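Local coordinates for protein 6-aminohexanoate-dimer hydrolase (Bacillus anthracis, PDB 4GB7) that is a putative 6-aminohexanoate-dimer hydrolase with a serine beta-lactamase-type fold, and probably cleaves amide bonds in small linear amides, at residues 113-116 with 122-125; 352-357 with 361-366. All coordinates share one frame; numbering follows the deposited sequence.

Contact 1 (113-116 with 122-125); sequences FVVV and VYER
Phe113 and Arg125 face each other as a hydrogen-bonded antiparallel pair: Phe113 N reaches Arg125 O at 2.9 Å, and Arg125 N returns the bond to Phe113 O. The same Phe113 O also receives a CA-H...O contact from Glu124 CA at 3.1 Å. With its CG swung opposite the backbone N (chi1 -171°), the Phe113 ring is carried out on the Tyr123 side of the sheet, where the two rings meet edge to edge, CD2 to CD2, at 3.9 Å. Tyr123 in turn lays CE1 over the centre of the Arg125 guanidinium, 3.4 Å above its plane. Asp87 OD1 is hydrogen-bonded to Tyr123 OH and forms a salt bridge with Arg125 NE; with the bond from Arg125 NH1 to Glu124 O this holds the guanidinium in place.

At the non-hydrogen-bonded pair Val114-Glu124, Val114 CG2 runs alongside Glu124 CB at 4.1 Å, while OE1 of that glutamate reaches on to Tyr126 and Arg308. Val115 N bonds Tyr123 O at 2.8 Å. Val115 O receives Val122 N firmly and Tyr123 N weakly, a classic beta bulge in 120-126, the outermost strand of the sheet.

Val116 turns from the partner strand to helix 307-318, which also covers Val114. Across the sheet, Phe113 and Val115 meet helix 402-417, helix 101-107 touches Phe113 and Tyr123, and strand 387-393 continues the sheet beyond 110-117.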
loop_
_atom_site.group_PDB
_atom_site.type_symbol
_atom_site.label_atom_id
_atom_site.label_comp_id
_atom_site.label_asym_id
_atom_site.label_seq_id
_atom_site.Cartn_x
_atom_site.Cartn_y
_atom_site.Cartn_z
ATOM N N PHE A 113 3.601 15.006 0.305
ATOM C CA PHE A 113 2.444 15.138 1.165
ATOM C C PHE A 113 1.378 15.859 0.352
ATOM O O PHE A 113 1.602 16.950 -0.114
ATOM C CB PHE A 113 2.809 15.837 2.454
ATOM C CG PHE A 113 1.731 15.830 3.477
ATOM C CD1 PHE A 113 1.490 14.693 4.235
ATOM C CD2 PHE A 113 0.922 16.944 3.681
ATOM C CE1 PHE A 113 0.496 14.689 5.195
ATOM C CE2 PHE A 113 -0.030 16.955 4.674
ATOM C CZ PHE A 113 -0.277 15.813 5.404
ATOM N N VAL A 114 0.255 15.187 0.125
ATOM C CA VAL A 114 -0.852 15.730 -0.651
ATOM C C VAL A 114 -2.158 15.642 0.152
ATOM O O VAL A 114 -2.523 14.534 0.650
ATOM C CB VAL A 114 -1.011 14.965 -1.965
ATOM C CG1 VAL A 114 -2.251 15.416 -2.735
ATOM C CG2 VAL A 114 0.269 15.068 -2.835
ATOM N N VAL A 115 -2.877 16.757 0.205
ATOM C CA VAL A 115 -4.175 16.856 0.866
ATOM C C VAL A 115 -5.240 17.315 -0.149
ATOM O O VAL A 115 -5.130 18.353 -0.790
ATOM C CB VAL A 115 -4.176 17.823 2.059
ATOM C CG1 VAL A 115 -5.558 17.837 2.739
ATOM C CG2 VAL A 115 -3.027 17.538 3.015
ATOM N N VAL A 116 -6.269 16.500 -0.287
ATOM C CA VAL A 116 -7.408 16.742 -1.160
ATOM C C VAL A 116 -8.648 16.849 -0.251
ATOM O O VAL A 116 -8.789 16.072 0.715
ATOM C CB VAL A 116 -7.604 15.622 -2.158
ATOM C CG1 VAL A 116 -8.782 15.922 -3.113
ATOM C CG2 VAL A 116 -6.352 15.432 -2.997
ATOM N N VAL A 122 -5.754 20.835 -1.962
ATOM C CA VAL A 122 -5.574 21.928 -1.027
ATOM C C VAL A 122 -4.145 22.218 -0.714
ATOM O O VAL A 122 -3.797 23.403 -0.469
ATOM C CB VAL A 122 -6.378 21.700 0.303
ATOM C CG1 VAL A 122 -6.028 22.752 1.358
ATOM C CG2 VAL A 122 -7.857 21.625 -0.027
ATOM N N TYR A 123 -3.289 21.193 -0.695
ATOM C CA TYR A 123 -1.925 21.386 -0.227
ATOM C C TYR A 123 -1.088 20.245 -0.705
ATOM O O TYR A 123 -1.499 19.093 -0.599
ATOM C CB TYR A 123 -1.888 21.374 1.271
ATOM C CG TYR A 123 -0.575 21.612 1.958
ATOM C CD1 TYR A 123 0.035 22.845 1.887
ATOM C CD2 TYR A 123 0.020 20.621 2.736
ATOM C CE1 TYR A 123 1.204 23.081 2.586
ATOM C CE2 TYR A 123 1.204 20.837 3.430
ATOM C CZ TYR A 123 1.782 22.071 3.342
ATOM O OH TYR A 123 2.909 22.306 4.081
ATOM N N GLU A 124 0.023 20.556 -1.310
ATOM C CA GLU A 124 1.016 19.567 -1.697
ATOM C C GLU A 124 2.396 20.098 -1.469
ATOM O O GLU A 124 2.687 21.271 -1.797
ATOM C CB GLU A 124 0.878 19.069 -3.128
ATOM C CG GLU A 124 0.882 20.154 -4.165
ATOM C CD GLU A 124 0.855 19.664 -5.599
ATOM O OE1 GLU A 124 0.923 18.446 -5.843
ATOM O OE2 GLU A 124 0.757 20.530 -6.500
ATOM N N ARG A 125 3.250 19.223 -0.924
ATOM C CA ARG A 125 4.628 19.547 -0.702
ATOM C C ARG A 125 5.483 18.357 -1.041
ATOM O O ARG A 125 5.098 17.216 -0.752
ATOM C CB ARG A 125 4.883 19.956 0.730
ATOM C CG ARG A 125 4.211 21.273 1.115
ATOM C CD ARG A 125 4.988 22.445 0.530
ATOM N NE ARG A 125 4.373 23.700 0.933
ATOM C CZ ARG A 125 3.422 24.392 0.287
ATOM N NH1 ARG A 125 2.824 23.950 -0.826
ATOM N NH2 ARG A 125 3.040 25.574 0.799
#

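Contact 2 (352-357 with 361-366); sequences SISYHN and IPHNEQ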
loop_
_atom_site.group_PDB
_atom_site.type_symbol
_atom_site.label_atom_id
_atom_site.label_comp_id
_atom_site.label_asym_id
_atom_site.label_seq_id
_atom_site.Cartn_x
_atom_site.Cartn_y
_atom_site.Cartn_z
ATOM N N SER A 352 -8.994 -2.278 18.991
ATOM C CA SER A 352 -9.948 -1.284 18.506
ATOM C C SER A 352 -9.818 -1.040 17.002
ATOM O O SER A 352 -10.728 -0.458 16.389
ATOM C CB SER A 352 -9.764 0.046 19.227
ATOM O OG SER A 352 -8.410 0.412 19.188
ATOM N N ILE A 353 -8.703 -1.508 16.436
ATOM C CA ILE A 353 -8.394 -1.444 14.987
ATOM C C ILE A 353 -8.863 -2.737 14.324
ATOM O O ILE A 353 -8.691 -3.829 14.874
ATOM C CB ILE A 353 -6.865 -1.267 14.747
ATOM C CG1 ILE A 353 -6.406 0.054 15.362
ATOM C CG2 ILE A 353 -6.500 -1.300 13.251
ATOM C CD1 ILE A 353 -4.881 0.169 15.412
ATOM N N SER A 354 -9.461 -2.599 13.160
ATOM C CA SER A 354 -9.907 -3.736 12.370
ATOM C C SER A 354 -9.226 -3.712 11.024
ATOM O O SER A 354 -8.547 -2.748 10.681
ATOM C CB SER A 354 -11.413 -3.736 12.172
ATOM O OG SER A 354 -12.115 -3.783 13.384
ATOM N N TYR A 355 -9.427 -4.785 10.263
ATOM C CA TYR A 355 -8.814 -4.911 8.942
ATOM C C TYR A 355 -9.759 -5.711 8.051
ATOM O O TYR A 355 -10.218 -6.786 8.456
ATOM C CB TYR A 355 -7.512 -5.643 9.048
ATOM C CG TYR A 355 -6.664 -5.713 7.784
ATOM C CD1 TYR A 355 -6.912 -6.648 6.796
ATOM C CD2 TYR A 355 -5.583 -4.820 7.592
ATOM C CE1 TYR A 355 -6.084 -6.754 5.680
ATOM C CE2 TYR A 355 -4.772 -4.908 6.473
ATOM C CZ TYR A 355 -5.039 -5.841 5.500
ATOM O OH TYR A 355 -4.192 -5.970 4.431
ATOM N N HIS A 356 -10.026 -5.197 6.856
ATOM C CA HIS A 356 -10.961 -5.840 5.934
ATOM C C HIS A 356 -10.531 -5.561 4.507
ATOM O O HIS A 356 -10.324 -4.404 4.133
ATOM C CB HIS A 356 -12.378 -5.316 6.184
ATOM C CG HIS A 356 -13.474 -6.142 5.524
ATOM N ND1 HIS A 356 -13.326 -7.455 5.209
ATOM C CD2 HIS A 356 -14.766 -5.806 5.190
ATOM C CE1 HIS A 356 -14.457 -7.913 4.655
ATOM N NE2 HIS A 356 -15.353 -6.920 4.662
ATOM N N ASN A 357 -10.368 -6.613 3.702
ATOM C CA ASN A 357 -10.131 -6.487 2.270
ATOM C C ASN A 357 -8.959 -5.579 1.885
ATOM O O ASN A 357 -9.023 -4.778 0.949
ATOM C CB ASN A 357 -11.456 -6.028 1.604
ATOM C CG ASN A 357 -12.564 -7.064 1.762
ATOM O OD1 ASN A 357 -12.277 -8.268 1.851
ATOM N ND2 ASN A 357 -13.825 -6.601 1.826
ATOM N N ILE A 361 -8.835 -0.203 9.400
ATOM C CA ILE A 361 -9.979 0.566 9.875
ATOM C C ILE A 361 -9.713 0.918 11.315
ATOM O O ILE A 361 -9.930 0.078 12.215
ATOM C CB ILE A 361 -11.286 -0.256 9.756
ATOM C CG1 ILE A 361 -11.485 -0.724 8.332
ATOM C CG2 ILE A 361 -12.467 0.554 10.253
ATOM C CD1 ILE A 361 -12.415 -1.896 8.196
ATOM N N PRO A 362 -9.175 2.136 11.555
ATOM C CA PRO A 362 -8.765 2.496 12.908
ATOM C C PRO A 362 -9.898 2.732 13.903
ATOM O O PRO A 362 -9.637 2.866 15.086
ATOM C CB PRO A 362 -8.017 3.840 12.687
ATOM C CG PRO A 362 -8.586 4.413 11.423
ATOM C CD PRO A 362 -8.792 3.166 10.580
ATOM N N HIS A 363 -11.117 2.902 13.408
ATOM C CA HIS A 363 -12.273 3.378 14.213
ATOM C C HIS A 363 -11.978 4.669 14.925
ATOM O O HIS A 363 -12.160 4.791 16.141
ATOM C CB HIS A 363 -12.727 2.283 15.183
ATOM C CG HIS A 363 -13.211 1.051 14.477
ATOM N ND1 HIS A 363 -12.525 -0.128 14.476
ATOM C CD2 HIS A 363 -14.307 0.862 13.655
ATOM C CE1 HIS A 363 -13.199 -1.017 13.722
ATOM N NE2 HIS A 363 -14.276 -0.416 13.224
ATOM N N ASN A 364 -11.554 5.650 14.153
ATOM C CA ASN A 364 -11.329 6.966 14.660
ATOM C C ASN A 364 -12.621 7.780 14.568
ATOM O O ASN A 364 -13.658 7.303 14.060
ATOM C CB ASN A 364 -10.086 7.638 14.043
ATOM C CG ASN A 364 -10.301 8.193 12.633
ATOM O OD1 ASN A 364 -11.395 8.128 12.063
ATOM N ND2 ASN A 364 -9.213 8.735 12.040
ATOM N N GLU A 365 -12.573 9.014 15.056
ATOM C CA GLU A 365 -13.797 9.799 15.135
ATOM C C GLU A 365 -14.318 10.215 13.763
ATOM O O GLU A 365 -15.444 10.738 13.685
ATOM C CB GLU A 365 -13.643 11.023 16.028
ATOM C CG GLU A 365 -12.692 12.074 15.512
ATOM C CD GLU A 365 -12.728 13.310 16.385
ATOM O OE1 GLU A 365 -13.748 14.053 16.417
ATOM O OE2 GLU A 365 -11.720 13.547 17.000
ATOM N N GLN A 366 -13.499 10.031 12.710
ATOM C CA GLN A 366 -13.934 10.387 11.344
ATOM C C GLN A 366 -14.460 9.230 10.578
ATOM O O GLN A 366 -14.947 9.421 9.467
ATOM C CB GLN A 366 -12.792 10.964 10.540
ATOM C CG GLN A 366 -12.096 12.113 11.239
ATOM C CD GLN A 366 -12.981 13.325 11.367
ATOM O OE1 GLN A 366 -13.477 13.622 12.436
ATOM N NE2 GLN A 366 -13.210 14.012 10.259
HETATM O O HOH W 1 -8.497 2.589 17.432
#
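His363 ND1 donates to Ser352 O at 2.6 Å, closing the open end of a small beta hairpin whose strands, 354-356 and 359-361, are joined by a tight turn. The acceptor lies near the imidazole plane, and the bond is moderately bent (152° at the hydrogen). A left-handed backbone conformation at His363, with CG beside its own N (chi1 -63°), turns the side chain back toward 352-354, where the ring meets the first segment with its edge. NE2 is bonded to Val340 O, so both ring nitrogens face carbonyl oxygens, an arrangement that would probably favour the doubly protonated imidazole.

Between the two nitrogens, CE1 comes to 3.0 Å from Ser354 OG, which sits at the ring edge and is itself bonded to Glu344 O. Over one face of the imidazole lies the CG2 methyl of Ile361, 3.6 Å above the plane and offset toward the rim. The ring is thus held by polar groups at its edge and a methyl on that face.

Between the two segments the one bridged pair is Ser354 with Ile361. Ser354 N to Ile361 O is nearly straight (177°), whereas Ile361 N approaches Ser354 O from above the carbonyl plane. Farther toward the turn, Ile361 CD1 packs on His356 CB at 4.0 Å, and His356 ND1 bonds Asp187. On the other side of the pair, Ile353 CG1 rests 4.2 Å from Pro362 CA.

Beyond His363, Asn364 OD1 accepts from Gln366 N in an Asx turn. At the outer end of the contact a water bridges the segments, donating to Pro362 O at 2.6 Å and lying 2.8 Å from Ser352 OG.

The contacts are separate, with centres 23 Å and nearest atoms about 11 Å apart. Contact 1 is buried: backbone bonds zip the outermost strand, 120-126, onto the five-stranded antiparallel sheet, with mainly valines and two aromatic rings packed under helices, and Glu124 and Arg125 partly exposed. Contact 2 is only partly buried and belongs to a separate two-stranded hairpin; its two segments share a single bridged pair. Helix 402-417 borders both, touching Phe113 and Val115 of the first and Asn364 and Gln366 in the loop that runs on from contact 2. In contact 1 the charged ends lead to partners outside the strand pair, whereas in contact 2 a histidine N-H and a water bridge the two segments directly.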